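Local atomic coordinates of PppA (Pseudomonas aeruginosa, PDB entry 6JKV), a protein that regulates the type VI secretion system of Pseudomonas aeruginosa, binds manganese, and probably acts as a PP2C-type protein serine/threonine phosphatase. Residues Asn44-Leu49 with Pro251-Ala256; His158-Glu163 with Ala181-Arg186. One frame throughout, in Å; residues are numbered along the deposited sequence.

Contact 1 (Asn44-Leu49 with Pro251-Ala256)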
loop_
_atom_site.group_PDB
_atom_site.type_symbol
_atom_site.label_atom_id
_atom_site.label_comp_id
_atom_site.label_asym_id
_atom_site.label_seq_id
_atom_site.Cartn_x
_atom_site.Cartn_y
_atom_site.Cartn_z
ATOM N N ASN A 44 11.335 -2.319 11.228
ATOM C CA ASN A 44 10.382 -2.342 10.097
ATOM C C ASN A 44 9.091 -1.643 10.531
ATOM O O ASN A 44 8.360 -2.209 11.355
ATOM C CB ASN A 44 10.145 -3.771 9.616
ATOM C CG ASN A 44 9.586 -3.808 8.211
ATOM O OD1 ASN A 44 9.084 -2.800 7.714
ATOM N ND2 ASN A 44 9.697 -4.957 7.556
ATOM N N GLU A 45 8.844 -0.444 10.007
ATOM C CA GLU A 45 7.592 0.311 10.273
ATOM C C GLU A 45 6.586 0.050 9.154
ATOM O O GLU A 45 5.435 0.514 9.287
ATOM C CB GLU A 45 7.874 1.804 10.414
ATOM C CG GLU A 45 8.620 2.137 11.679
ATOM C CD GLU A 45 9.249 3.519 11.655
ATOM O OE1 GLU A 45 8.508 4.510 11.855
ATOM O OE2 GLU A 45 10.483 3.601 11.449
ATOM N N ASP A 46 6.998 -0.665 8.100
ATOM C CA ASP A 46 6.067 -1.156 7.056
ATOM C C ASP A 46 5.173 -2.235 7.670
ATOM O O ASP A 46 5.650 -2.999 8.515
ATOM C CB ASP A 46 6.801 -1.719 5.833
ATOM C CG ASP A 46 7.294 -0.682 4.834
ATOM O OD1 ASP A 46 7.247 0.540 5.144
ATOM O OD2 ASP A 46 7.729 -1.108 3.748
ATOM N N ALA A 47 3.911 -2.271 7.265
ATOM C CA ALA A 47 2.965 -3.354 7.613
ATOM C C ALA A 47 2.151 -3.712 6.375
ATOM O O ALA A 47 2.077 -2.897 5.435
ATOM C CB ALA A 47 2.061 -2.934 8.748
ATOM N N SER A 48 1.580 -4.905 6.371
ATOM C CA SER A 48 0.728 -5.363 5.257
ATOM C C SER A 48 -0.377 -6.254 5.804
ATOM O O SER A 48 -0.214 -6.824 6.881
ATOM C CB SER A 48 1.538 -6.047 4.184
ATOM O OG SER A 48 2.060 -7.277 4.645
ATOM N N LEU A 49 -1.478 -6.317 5.061
ATOM C CA LEU A 49 -2.583 -7.264 5.301
ATOM C C LEU A 49 -2.877 -7.994 3.989
ATOM O O LEU A 49 -3.223 -7.336 2.983
ATOM C CB LEU A 49 -3.819 -6.525 5.809
ATOM C CG LEU A 49 -5.038 -7.431 5.960
ATOM C CD1 LEU A 49 -4.856 -8.347 7.163
ATOM C CD2 LEU A 49 -6.332 -6.638 6.062
ATOM N N PRO A 251 17.701 0.988 1.164
ATOM C CA PRO A 251 17.846 2.109 2.096
ATOM C C PRO A 251 16.627 2.292 3.013
ATOM O O PRO A 251 16.782 2.900 4.054
ATOM C CB PRO A 251 18.029 3.326 1.180
ATOM C CG PRO A 251 17.417 2.909 -0.141
ATOM C CD PRO A 251 17.533 1.409 -0.229
ATOM N N ASP A 252 15.470 1.756 2.609
ATOM C CA ASP A 252 14.183 1.865 3.343
ATOM C C ASP A 252 13.628 0.463 3.618
ATOM O O ASP A 252 14.066 -0.499 2.955
ATOM C CB ASP A 252 13.180 2.705 2.544
ATOM C CG ASP A 252 12.013 3.225 3.364
ATOM O OD1 ASP A 252 11.958 2.922 4.575
ATOM O OD2 ASP A 252 11.168 3.924 2.786
ATOM N N ASN A 253 12.700 0.356 4.574
ATOM C CA ASN A 253 11.821 -0.829 4.717
ATOM C C ASN A 253 11.210 -1.079 3.339
ATOM O O ASN A 253 10.756 -0.115 2.706
ATOM C CB ASN A 253 10.717 -0.629 5.755
ATOM C CG ASN A 253 11.228 -0.257 7.134
ATOM O OD1 ASN A 253 10.492 0.330 7.925
ATOM N ND2 ASN A 253 12.469 -0.612 7.440
ATOM N N ILE A 254 11.225 -2.320 2.877
ATOM C CA ILE A 254 10.743 -2.664 1.516
ATOM C C ILE A 254 9.670 -3.732 1.670
ATOM O O ILE A 254 9.976 -4.797 2.221
ATOM C CB ILE A 254 11.901 -3.103 0.600
ATOM C CG1 ILE A 254 11.368 -3.642 -0.727
ATOM C CG2 ILE A 254 12.822 -4.094 1.294
ATOM C CD1 ILE A 254 12.391 -3.609 -1.842
ATOM N N THR A 255 8.455 -3.423 1.219
ATOM C CA THR A 255 7.311 -4.357 1.268
ATOM C C THR A 255 6.702 -4.466 -0.128
ATOM O O THR A 255 6.563 -3.427 -0.804
ATOM C CB THR A 255 6.269 -3.908 2.297
ATOM O OG1 THR A 255 6.941 -3.744 3.544
ATOM C CG2 THR A 255 5.138 -4.907 2.439
ATOM N N ALA A 256 6.364 -5.687 -0.530
ATOM C CA ALA A 256 5.694 -5.975 -1.811
ATOM C C ALA A 256 4.550 -6.947 -1.545
ATOM O O ALA A 256 4.728 -7.908 -0.770
ATOM C CB ALA A 256 6.679 -6.522 -2.816
HETATM O O HOH W 1 9.042 1.904 3.439
HETATM O O HOH W 2 8.418 2.308 7.233
#

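Contact 2 (His158-Glu163 with Ala181-Arg186)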
loop_
_atom_site.group_PDB
_atom_site.type_symbol
_atom_site.label_atom_id
_atom_site.label_comp_id
_atom_site.label_asym_id
_atom_site.label_seq_id
_atom_site.Cartn_x
_atom_site.Cartn_y
_atom_site.Cartn_z
ATOM N N HIS A 158 0.784 11.053 -2.915
ATOM C CA HIS A 158 0.497 12.281 -2.137
ATOM C C HIS A 158 1.820 12.758 -1.547
ATOM O O HIS A 158 2.114 12.441 -0.387
ATOM C CB HIS A 158 -0.559 12.024 -1.067
ATOM C CG HIS A 158 -1.865 11.593 -1.633
ATOM N ND1 HIS A 158 -2.476 10.419 -1.247
ATOM C CD2 HIS A 158 -2.670 12.167 -2.554
ATOM C CE1 HIS A 158 -3.611 10.295 -1.898
ATOM N NE2 HIS A 158 -3.750 11.355 -2.709
ATOM N N SER A 159 2.597 13.466 -2.361
ATOM C CA SER A 159 3.973 13.890 -2.034
ATOM C C SER A 159 4.213 15.284 -2.599
ATOM O O SER A 159 3.607 15.647 -3.632
ATOM C CB SER A 159 4.991 12.920 -2.565
ATOM O OG SER A 159 5.174 13.094 -3.963
ATOM N N TYR A 160 5.075 16.023 -1.915
ATOM C CA TYR A 160 5.508 17.375 -2.323
ATOM C C TYR A 160 6.073 17.319 -3.741
ATOM O O TYR A 160 5.725 18.190 -4.563
ATOM C CB TYR A 160 6.558 17.909 -1.353
ATOM C CG TYR A 160 6.800 19.382 -1.513
ATOM C CD1 TYR A 160 5.920 20.303 -0.967
ATOM C CD2 TYR A 160 7.884 19.854 -2.231
ATOM C CE1 TYR A 160 6.125 21.664 -1.111
ATOM C CE2 TYR A 160 8.112 21.212 -2.373
ATOM C CZ TYR A 160 7.219 22.118 -1.823
ATOM O OH TYR A 160 7.423 23.461 -1.947
ATOM N N VAL A 161 6.924 16.321 -4.000
ATOM C CA VAL A 161 7.557 16.091 -5.326
ATOM C C VAL A 161 6.447 15.945 -6.368
ATOM O O VAL A 161 6.512 16.646 -7.376
ATOM C CB VAL A 161 8.500 14.870 -5.312
ATOM C CG1 VAL A 161 9.042 14.559 -6.702
ATOM C CG2 VAL A 161 9.645 15.083 -4.342
ATOM N N GLN A 162 5.454 15.088 -6.118
ATOM C CA GLN A 162 4.393 14.781 -7.113
ATOM C C GLN A 162 3.635 16.066 -7.463
ATOM O O GLN A 162 3.288 16.236 -8.644
ATOM C CB GLN A 162 3.424 13.719 -6.601
ATOM C CG GLN A 162 2.398 13.297 -7.644
ATOM C CD GLN A 162 3.036 12.538 -8.780
ATOM O OE1 GLN A 162 3.547 11.437 -8.592
ATOM N NE2 GLN A 162 2.990 13.103 -9.974
ATOM N N GLU A 163 3.395 16.940 -6.484
ATOM C CA GLU A 163 2.696 18.231 -6.721
ATOM C C GLU A 163 3.562 19.119 -7.612
ATOM O O GLU A 163 2.997 19.770 -8.509
ATOM C CB GLU A 163 2.358 18.937 -5.411
ATOM C CG GLU A 163 1.468 18.109 -4.499
ATOM C CD GLU A 163 1.103 18.797 -3.194
ATOM O OE1 GLU A 163 -0.092 18.813 -2.856
ATOM O OE2 GLU A 163 2.015 19.305 -2.505
ATOM N N ALA A 181 11.466 14.462 -1.453
ATOM C CA ALA A 181 10.709 13.191 -1.554
ATOM C C ALA A 181 10.240 12.696 -0.177
ATOM O O ALA A 181 9.356 11.835 -0.145
ATOM C CB ALA A 181 11.546 12.139 -2.245
ATOM N N ASN A 182 10.821 13.185 0.920
ATOM C CA ASN A 182 10.490 12.672 2.274
ATOM C C ASN A 182 9.246 13.378 2.823
ATOM O O ASN A 182 8.767 12.976 3.891
ATOM C CB ASN A 182 11.672 12.805 3.229
ATOM C CG ASN A 182 12.656 11.662 3.080
ATOM O OD1 ASN A 182 13.436 11.617 2.129
ATOM N ND2 ASN A 182 12.624 10.727 4.020
ATOM N N VAL A 183 8.733 14.385 2.120
ATOM C CA VAL A 183 7.497 15.096 2.535
ATOM C C VAL A 183 6.305 14.368 1.920
ATOM O O VAL A 183 6.167 14.375 0.699
ATOM C CB VAL A 183 7.532 16.578 2.139
ATOM C CG1 VAL A 183 6.189 17.249 2.377
ATOM C CG2 VAL A 183 8.640 17.302 2.878
ATOM N N VAL A 184 5.498 13.739 2.764
ATOM C CA VAL A 184 4.203 13.130 2.364
ATOM C C VAL A 184 3.110 14.149 2.687
ATOM O O VAL A 184 3.113 14.690 3.806
ATOM C CB VAL A 184 3.993 11.776 3.065
ATOM C CG1 VAL A 184 2.592 11.253 2.863
ATOM C CG2 VAL A 184 5.018 10.756 2.591
ATOM N N THR A 185 2.239 14.433 1.719
ATOM C CA THR A 185 1.212 15.501 1.839
ATOM C C THR A 185 -0.080 14.935 2.423
ATOM O O THR A 185 -0.882 15.718 2.927
ATOM C CB THR A 185 0.957 16.182 0.493
ATOM O OG1 THR A 185 0.577 15.178 -0.441
ATOM C CG2 THR A 185 2.177 16.902 -0.036
ATOM N N ARG A 186 -0.302 13.630 2.331
ATOM C CA ARG A 186 -1.443 12.994 3.028
ATOM C C ARG A 186 -1.003 11.623 3.526
ATOM O O ARG A 186 -0.238 10.929 2.816
ATOM C CB ARG A 186 -2.689 12.851 2.147
ATOM C CG ARG A 186 -2.890 13.935 1.102
ATOM C CD ARG A 186 -4.160 13.662 0.324
ATOM N NE ARG A 186 -4.389 14.667 -0.702
ATOM C CZ ARG A 186 -5.437 14.690 -1.513
ATOM N NH1 ARG A 186 -6.371 13.756 -1.424
ATOM N NH2 ARG A 186 -5.548 15.651 -2.412
HETATM O O HOH W 3 7.631 14.611 -1.384
#

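Contact 1 (Asn44-Leu49 with Pro251-Ala256)
Asn44 lays its amide oxygen against the base of Asn253, OD1 lying 3.3 Å from Asn253 CB, as the two side chains run past each other in opposite directions with their amide planes 48° apart. The amide nitrogen of Asn44 turns to Ser35. Next along the chain, the backbone N of Glu45 donates to Asn253 OD1 over 2.8 Å, reaching it from above the carbonyl plane. Asn253 ND2 is bound by the backbone oxygens of Val37 and Val43, so both ends of this buried amide are tied to main chain. Asp46 carries the centre of the contact. With CG anti to its own carbonyl carbon, its carboxylate passes beside Asn253 CB (CG to CB 3.5 Å), its plane almost perpendicular to that of the amide. OD2 accepts from Thr255 OG1 at 2.8 Å through its anti lone pair and also bonds Ser213; Thr255 OG1 is hydrogen-bonded to Ser35 OG as well, so that serine joins both segments. OD1 takes one hydrogen from each of two waters, which also donate to Asn253 O (2.7 Å) and Asn253 OD1 (2.9 Å) respectively. Farther on, Ser48 CB meets the methyl CG2 of Thr255. Strands 46-49 and 254-256 run almost parallel, 12° apart, yet belong to different sheets. The arrangement is that of the PP2C beta sandwich, which holds two manganese ions at one end; Asp252, Asp61 and Asp214 bind one of them.

Contact 2 (His158-Glu163 with Ala181-Arg186)
With CG beside its own backbone N (chi1 -61°), His158 offers one ring face to Arg186, whose chain is fully extended from CG to NE and runs over it. Arg186 CD sits above the ring centre, 3.6 Å from the centroid, in a CH-pi contact. Beyond it the guanidinium lies almost parallel to the imidazole, the planes 6° apart, and His158 CD2 comes under its rim, 3.6 Å from NE. Both ring nitrogens have partners outside the two segments, ND1 with the backbone N of Gly139 and NE2 with Ser197 OG, which fixes the rotation of the ring; Trp137 also meets it with nearly parallel planes.

Thr185 points from its loop toward the start of the helix. Its backbone N donates to His158 O at 2.9 Å, and its methyl CG2 approaches Glu163 OE2 to 3.4 Å. Two residues on from His158, Tyr160 N gives a longer bond, 3.3 Å, to Val183 O, so Ser159 and Val184 form a single beta bridge. A water donates to Val183 O and accepts from Val161 N, linking the loop to the first turn. Ser159 is the N-cap of helix 160-165, its OG accepting from Gln162 N over 2.9 Å. At the outer margin Tyr160 CB rests on Val183 CG1, and Val161 CG2 on the backbone of Ala181.

The chemistry is mixed: main-chain bonds and a water pin the loop to the capped helix start, while Arg186 meets the histidine through its aliphatic chain and a guanidinium lying nearly parallel to the ring, not through a hydrogen bond between their polar ends.

In the fold
Contact 1 is buried in the body of the protein and contact 2 lies at its surface, their centres 18 Å apart and their nearest atoms about 7 Å apart without touching. Along the chain contact 2 is nested within the long loop that contact 1 closes. Contact 1 brings strand 46-51, an outermost strand of one five-stranded antiparallel sheet, beside strand 254-261 of the other. Contact 2 joins the start of helix 160-165 to the loop leading toward strand 197-202 of the first sheet. Contact 1 supplies a metal ligand; contact 2 has none, its Val184 side chain lying about 8 Å from a manganese ion. Sandwich core and surface loop thus appear to approach the same metal centre from different depths.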